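Lipid II:glycine glycyltransferase (PDB 6SNR) probably adds the first glycine of the pentaglycine interpeptide bridge to membrane-bound lipid II, taking it from glycyl-tRNA without the ribosome. Local coordinates at residues L57-V62 against K98-Y103; Q121-L126 against G386-I391. One frame throughout, in Å; residues are numbered along the deposited sequence.

Interaction 1 (L57-V62 against K98-Y103); sequences LLFKKV and KAEKAY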
loop_
_atom_site.group_PDB
_atom_site.type_symbol
_atom_site.label_atom_id
_atom_site.label_comp_id
_atom_site.label_asym_id
_atom_site.label_seq_id
_atom_site.Cartn_x
_atom_site.Cartn_y
_atom_site.Cartn_z
ATOM N N LEU A 57 18.977 5.521 -11.677
ATOM C CA LEU A 57 19.858 6.237 -10.736
ATOM C C LEU A 57 19.292 7.577 -10.450
ATOM O O LEU A 57 18.959 8.348 -11.384
ATOM C CB LEU A 57 21.275 6.410 -11.385
ATOM C CG LEU A 57 22.193 5.207 -11.551
ATOM C CD1 LEU A 57 21.631 3.991 -12.224
ATOM C CD2 LEU A 57 23.459 5.689 -12.291
ATOM N N LEU A 58 19.150 7.940 -9.177
ATOM C CA LEU A 58 18.717 9.243 -8.800
ATOM C C LEU A 58 19.905 9.956 -8.189
ATOM O O LEU A 58 20.567 9.442 -7.291
ATOM C CB LEU A 58 17.578 9.207 -7.765
ATOM C CG LEU A 58 16.282 8.616 -8.341
ATOM C CD1 LEU A 58 15.213 8.438 -7.246
ATOM C CD2 LEU A 58 15.751 9.514 -9.428
ATOM N N PHE A 59 20.117 11.173 -8.640
ATOM C CA PHE A 59 21.167 12.053 -8.084
ATOM C C PHE A 59 20.636 13.275 -7.379
ATOM O O PHE A 59 19.671 13.917 -7.844
ATOM C CB PHE A 59 22.084 12.545 -9.270
ATOM C CG PHE A 59 22.892 11.473 -9.876
ATOM C CD1 PHE A 59 24.153 11.167 -9.437
ATOM C CD2 PHE A 59 22.431 10.751 -10.969
ATOM C CE1 PHE A 59 24.892 10.164 -10.008
ATOM C CE2 PHE A 59 23.157 9.744 -11.525
ATOM C CZ PHE A 59 24.411 9.422 -11.067
ATOM N N LYS A 60 21.337 13.688 -6.302
ATOM C CA LYS A 60 20.971 14.906 -5.616
ATOM C C LYS A 60 22.239 15.511 -5.041
ATOM O O LYS A 60 23.041 14.809 -4.477
ATOM C CB LYS A 60 19.954 14.693 -4.510
ATOM C CG LYS A 60 19.410 15.976 -3.876
ATOM C CD LYS A 60 18.269 15.700 -2.926
ATOM C CE LYS A 60 17.890 16.919 -2.110
ATOM N NZ LYS A 60 16.644 16.681 -1.307
ATOM N N LYS A 61 22.361 16.835 -5.186
ATOM C CA LYS A 61 23.522 17.571 -4.660
ATOM C C LYS A 61 23.547 17.522 -3.136
ATOM O O LYS A 61 22.512 17.659 -2.471
ATOM C CB LYS A 61 23.455 19.013 -5.149
ATOM C CG LYS A 61 24.505 19.960 -4.554
ATOM C CD LYS A 61 23.883 21.312 -4.216
ATOM C CE LYS A 61 22.700 21.156 -3.267
ATOM N NZ LYS A 61 22.534 22.199 -2.210
ATOM N N VAL A 62 24.750 17.332 -2.588
ATOM C CA VAL A 62 24.951 17.340 -1.101
ATOM C C VAL A 62 24.977 18.809 -0.610
ATOM O O VAL A 62 25.707 19.623 -1.188
ATOM C CB VAL A 62 26.230 16.586 -0.696
ATOM C CG1 VAL A 62 26.378 16.601 0.822
ATOM C CG2 VAL A 62 26.235 15.133 -1.172
ATOM N N LYS A 98 30.619 8.993 -11.524
ATOM C CA LYS A 98 31.871 9.749 -11.442
ATOM C C LYS A 98 31.705 11.077 -12.179
ATOM O O LYS A 98 32.147 12.127 -11.708
ATOM C CB LYS A 98 33.025 8.920 -11.993
ATOM C CG LYS A 98 33.444 7.799 -11.070
ATOM C CD LYS A 98 34.402 6.862 -11.800
ATOM C CE LYS A 98 34.993 5.811 -10.892
ATOM N NZ LYS A 98 36.006 6.338 -9.943
ATOM N N ALA A 99 31.027 11.033 -13.327
ATOM C CA ALA A 99 30.732 12.253 -14.078
ATOM C C ALA A 99 29.822 13.222 -13.340
ATOM O O ALA A 99 29.879 14.419 -13.587
ATOM C CB ALA A 99 30.159 11.894 -15.440
ATOM N N GLU A 100 28.986 12.710 -12.398
ATOM C CA GLU A 100 28.155 13.527 -11.555
ATOM C C GLU A 100 28.773 13.910 -10.178
ATOM O O GLU A 100 28.097 14.508 -9.353
ATOM C CB GLU A 100 26.786 12.869 -11.317
ATOM C CG GLU A 100 26.052 12.603 -12.616
ATOM C CD GLU A 100 25.778 13.863 -13.388
ATOM O OE1 GLU A 100 25.418 14.903 -12.808
ATOM O OE2 GLU A 100 25.907 13.744 -14.627
ATOM N N LYS A 101 30.059 13.595 -10.013
ATOM C CA LYS A 101 30.836 13.892 -8.795
ATOM C C LYS A 101 30.169 13.218 -7.596
ATOM O O LYS A 101 30.060 13.815 -6.520
ATOM C CB LYS A 101 30.992 15.405 -8.539
ATOM C CG LYS A 101 31.502 16.221 -9.731
ATOM C CD LYS A 101 32.896 15.787 -10.140
ATOM C CE LYS A 101 33.473 16.696 -11.230
ATOM N NZ LYS A 101 34.846 16.224 -11.580
ATOM N N ALA A 102 29.706 11.996 -7.775
ATOM C CA ALA A 102 29.021 11.299 -6.682
ATOM C C ALA A 102 30.060 10.813 -5.646
ATOM O O ALA A 102 31.138 10.387 -6.020
ATOM C CB ALA A 102 28.221 10.126 -7.206
ATOM N N TYR A 103 29.731 10.895 -4.345
ATOM C CA TYR A 103 30.653 10.354 -3.326
ATOM C C TYR A 103 30.464 8.851 -3.121
ATOM O O TYR A 103 31.330 8.184 -2.534
ATOM C CB TYR A 103 30.524 11.132 -2.006
ATOM C CG TYR A 103 29.249 10.885 -1.256
ATOM C CD1 TYR A 103 29.114 9.766 -0.438
ATOM C CD2 TYR A 103 28.190 11.762 -1.354
ATOM C CE1 TYR A 103 27.927 9.564 0.280
ATOM C CE2 TYR A 103 27.006 11.561 -0.645
ATOM C CZ TYR A 103 26.884 10.460 0.139
ATOM O OH TYR A 103 25.710 10.267 0.855
#

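Interaction 2 (Q121-L126 against G386-I391); sequences QNLKAL and GEFDYI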
loop_
_atom_site.group_PDB
_atom_site.type_symbol
_atom_site.label_atom_id
_atom_site.label_comp_id
_atom_site.label_asym_id
_atom_site.label_seq_id
_atom_site.Cartn_x
_atom_site.Cartn_y
_atom_site.Cartn_z
ATOM N N GLN A 121 27.106 -12.107 -1.215
ATOM C CA GLN A 121 28.465 -12.566 -1.578
ATOM C C GLN A 121 29.003 -11.759 -2.745
ATOM O O GLN A 121 30.149 -11.229 -2.713
ATOM C CB GLN A 121 28.455 -14.065 -1.914
ATOM C CG GLN A 121 28.280 -14.929 -0.666
ATOM C CD GLN A 121 28.509 -16.423 -0.890
ATOM O OE1 GLN A 121 28.828 -16.867 -1.990
ATOM N NE2 GLN A 121 28.368 -17.204 0.182
ATOM N N ASN A 122 28.148 -11.596 -3.749
ATOM C CA ASN A 122 28.549 -11.009 -5.020
ATOM C C ASN A 122 28.720 -9.509 -4.892
ATOM O O ASN A 122 29.626 -8.919 -5.509
ATOM C CB ASN A 122 27.529 -11.355 -6.145
ATOM C CG ASN A 122 27.557 -12.841 -6.573
ATOM O OD1 ASN A 122 28.502 -13.599 -6.265
ATOM N ND2 ASN A 122 26.502 -13.270 -7.252
ATOM N N LEU A 123 27.879 -8.874 -4.077
ATOM C CA LEU A 123 28.058 -7.450 -3.792
ATOM C C LEU A 123 29.341 -7.184 -2.985
ATOM O O LEU A 123 30.076 -6.241 -3.259
ATOM C CB LEU A 123 26.820 -6.848 -3.088
ATOM C CG LEU A 123 25.552 -6.768 -3.960
ATOM C CD1 LEU A 123 24.358 -6.455 -3.093
ATOM C CD2 LEU A 123 25.719 -5.701 -5.045
ATOM N N LYS A 124 29.603 -8.049 -2.011
ATOM C CA LYS A 124 30.818 -7.956 -1.216
ATOM C C LYS A 124 32.059 -8.070 -2.103
ATOM O O LYS A 124 32.959 -7.272 -1.985
ATOM C CB LYS A 124 30.819 -8.996 -0.097
ATOM C CG LYS A 124 31.995 -8.844 0.839
ATOM C CD LYS A 124 32.013 -9.915 1.912
ATOM C CE LYS A 124 33.005 -9.527 3.005
ATOM N NZ LYS A 124 33.073 -10.593 4.045
ATOM N N ALA A 125 32.061 -9.032 -3.012
ATOM C CA ALA A 125 33.168 -9.245 -3.938
ATOM C C ALA A 125 33.417 -8.072 -4.873
ATOM O O ALA A 125 34.567 -7.785 -5.242
ATOM C CB ALA A 125 32.940 -10.522 -4.728
ATOM N N LEU A 126 32.352 -7.353 -5.234
ATOM C CA LEU A 126 32.490 -6.165 -6.066
ATOM C C LEU A 126 32.896 -4.884 -5.312
ATOM O O LEU A 126 33.053 -3.843 -5.925
ATOM C CB LEU A 126 31.164 -5.915 -6.819
ATOM C CG LEU A 126 30.798 -6.906 -7.931
ATOM C CD1 LEU A 126 29.356 -6.717 -8.363
ATOM C CD2 LEU A 126 31.723 -6.741 -9.122
ATOM N N GLY A 386 19.125 -5.311 2.776
ATOM C CA GLY A 386 19.501 -4.008 3.244
ATOM C C GLY A 386 20.171 -3.099 2.226
ATOM O O GLY A 386 19.910 -3.202 1.051
ATOM N N GLU A 387 20.971 -2.179 2.743
ATOM C CA GLU A 387 21.540 -1.059 2.017
ATOM C C GLU A 387 23.031 -1.268 1.846
ATOM O O GLU A 387 23.714 -1.683 2.794
ATOM C CB GLU A 387 21.238 0.242 2.759
ATOM C CG GLU A 387 21.609 1.502 1.997
ATOM C CD GLU A 387 21.127 2.714 2.730
ATOM O OE1 GLU A 387 19.897 2.973 2.769
ATOM O OE2 GLU A 387 21.957 3.458 3.256
ATOM N N PHE A 388 23.550 -0.989 0.640
ATOM C CA PHE A 388 24.953 -1.200 0.315
ATOM C C PHE A 388 25.480 0.028 -0.426
ATOM O O PHE A 388 24.784 0.613 -1.259
ATOM C CB PHE A 388 25.108 -2.388 -0.652
ATOM C CG PHE A 388 24.567 -3.702 -0.128
ATOM C CD1 PHE A 388 23.219 -3.970 -0.155
ATOM C CD2 PHE A 388 25.428 -4.676 0.380
ATOM C CE1 PHE A 388 22.727 -5.136 0.360
ATOM C CE2 PHE A 388 24.927 -5.880 0.859
ATOM C CZ PHE A 388 23.574 -6.099 0.857
ATOM N N ASP A 389 26.745 0.388 -0.167
ATOM C CA ASP A 389 27.356 1.551 -0.792
ATOM C C ASP A 389 28.639 1.132 -1.497
ATOM O O ASP A 389 29.457 0.422 -0.919
ATOM C CB ASP A 389 27.680 2.631 0.224
ATOM C CG ASP A 389 26.459 3.190 0.891
ATOM O OD1 ASP A 389 25.637 3.747 0.149
ATOM O OD2 ASP A 389 26.363 3.143 2.140
ATOM N N TYR A 390 28.788 1.549 -2.753
ATOM C CA TYR A 390 30.059 1.435 -3.485
ATOM C C TYR A 390 30.668 2.817 -3.368
ATOM O O TYR A 390 30.176 3.803 -3.923
ATOM C CB TYR A 390 29.864 0.998 -4.929
ATOM C CG TYR A 390 31.178 0.788 -5.635
ATOM C CD1 TYR A 390 31.832 1.858 -6.211
ATOM C CD2 TYR A 390 31.759 -0.475 -5.724
ATOM C CE1 TYR A 390 33.050 1.678 -6.844
ATOM C CE2 TYR A 390 32.976 -0.658 -6.383
ATOM C CZ TYR A 390 33.611 0.439 -6.922
ATOM O OH TYR A 390 34.824 0.296 -7.591
ATOM N N ILE A 391 31.738 2.944 -2.553
ATOM C CA ILE A 391 32.185 4.244 -2.135
ATOM C C ILE A 391 33.188 4.797 -3.168
ATOM O O ILE A 391 34.165 4.108 -3.506
ATOM C CB ILE A 391 32.834 4.214 -0.709
ATOM C CG1 ILE A 391 31.781 3.784 0.313
ATOM C CG2 ILE A 391 33.433 5.569 -0.354
ATOM C CD1 ILE A 391 32.360 3.346 1.651
#

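Interaction 1 (L57-V62 against K98-Y103)
Phe-59, on strand 50-61, carries the larger half of the contact: the methylene groups of Glu-100, the residue just past helix 83-99, pack over one face of its ring. Glu-100 CG stands toward the rim, 3.9 Å from the centroid of the Phe-59 ring and 15° off the normal, a CH-pi contact. Glu-100 CB reaches Phe-59 CE1 at 3.6 Å. A bend at the second torsion of Glu-100 (chi2 -61°) turns the carboxylate away from the line of the chain, its plane 59° from that of the ring; OE1 is hydrogen-bonded to Tyr-39, whose ring also meets that of Phe-59. At the ring edge, Ala-102 CB comes within 4.4 Å of Phe-59 CE1. Lys-101, with positive phi, is the C-prime residue of the Schellman motif that ends the helix and leads the chain to Ala-102. At Val-62, CG2 meets the edge of the Tyr-103 ring, 3.7 Å from CE2, the two side chains crossing nearly at right angles. Tyr-103 OH is hydrogen-bonded to Glu-401. No hydrogen bond joins the two segments; the contact is carbon against carbon, so cohesion rests on dispersion and burial, while the polar ends of Glu-100 and Tyr-103 find partners outside it.

Interaction 2 (Q121-L126 against G386-I391)
The Phe-388 ring carries Leu-123 on one face, and the Tyr-390 ring receives the backbone carbonyl of Leu-126 at its edge. Leu-123 CD1 sits squarely over the centre of the Phe-388 ring, 3.8 Å from the centroid and 0° off the normal, a CH-pi contact in which one methyl is almost equidistant from all six ring carbons. The branch reaches this point with Leu-123 CG beside its backbone N (chi1 -68°), directed from the helix toward the sheet, and the two side chains cross at about a right angle. The same aromatic ring also meets that of His-130, the planes about 30° apart, while Phe-128 touches both Leu-123 and Phe-388.

At Tyr-390 the approach is of another kind. Leu-126 O lies in the plane of the Tyr-390 ring, 3.2 Å from Tyr-390 CE2, where the polarised aromatic C-H groups probably offer it a weak electrostatic attraction. Tyr-390 OH is hydrogen-bonded to Lys-94 of helix 83-99. The Leu-126 side chain, by contrast, packs on Leu-86 and Asn-87 of that same helix.

Phe-388 and Tyr-390 alternate with Glu-387, just before the strand, and Asp-389, whose carboxylates both form salt bridges with Lys-106. The two aromatic residues thus point to the helix, the two acidic ones do not. This is the layered packing of an alpha/beta fold: helix 117-125 covers strand 388-391, which runs antiparallel to both its neighbours, 102-107 and 129-130, in the mixed seven-stranded sheet. A C-terminal strand is thus built into an N-terminal sheet, consistent with the acetyltransferase-like architecture of FemABX enzymes.

Interactions 1 and 2 lie with their centres about 18 Å apart, on the same side of the chain's centre, and both reach the same mixed sheet. They come in series: interaction 1 closes at Tyr-103, at the start of strand 102-107, and helix 117-125 of interaction 2 follows that strand. Strand 102-107 is the sheet neighbour of 388-391, and the contacts meet where Tyr-103 O packs on Ile-391 CG2 at 4.0 Å. Helix 83-99 links them, ending in interaction 1 and touching residues of both. Elements from the first third of the chain are thus joined to strand 388-391 near its end, tying the two chain ends into one sheet.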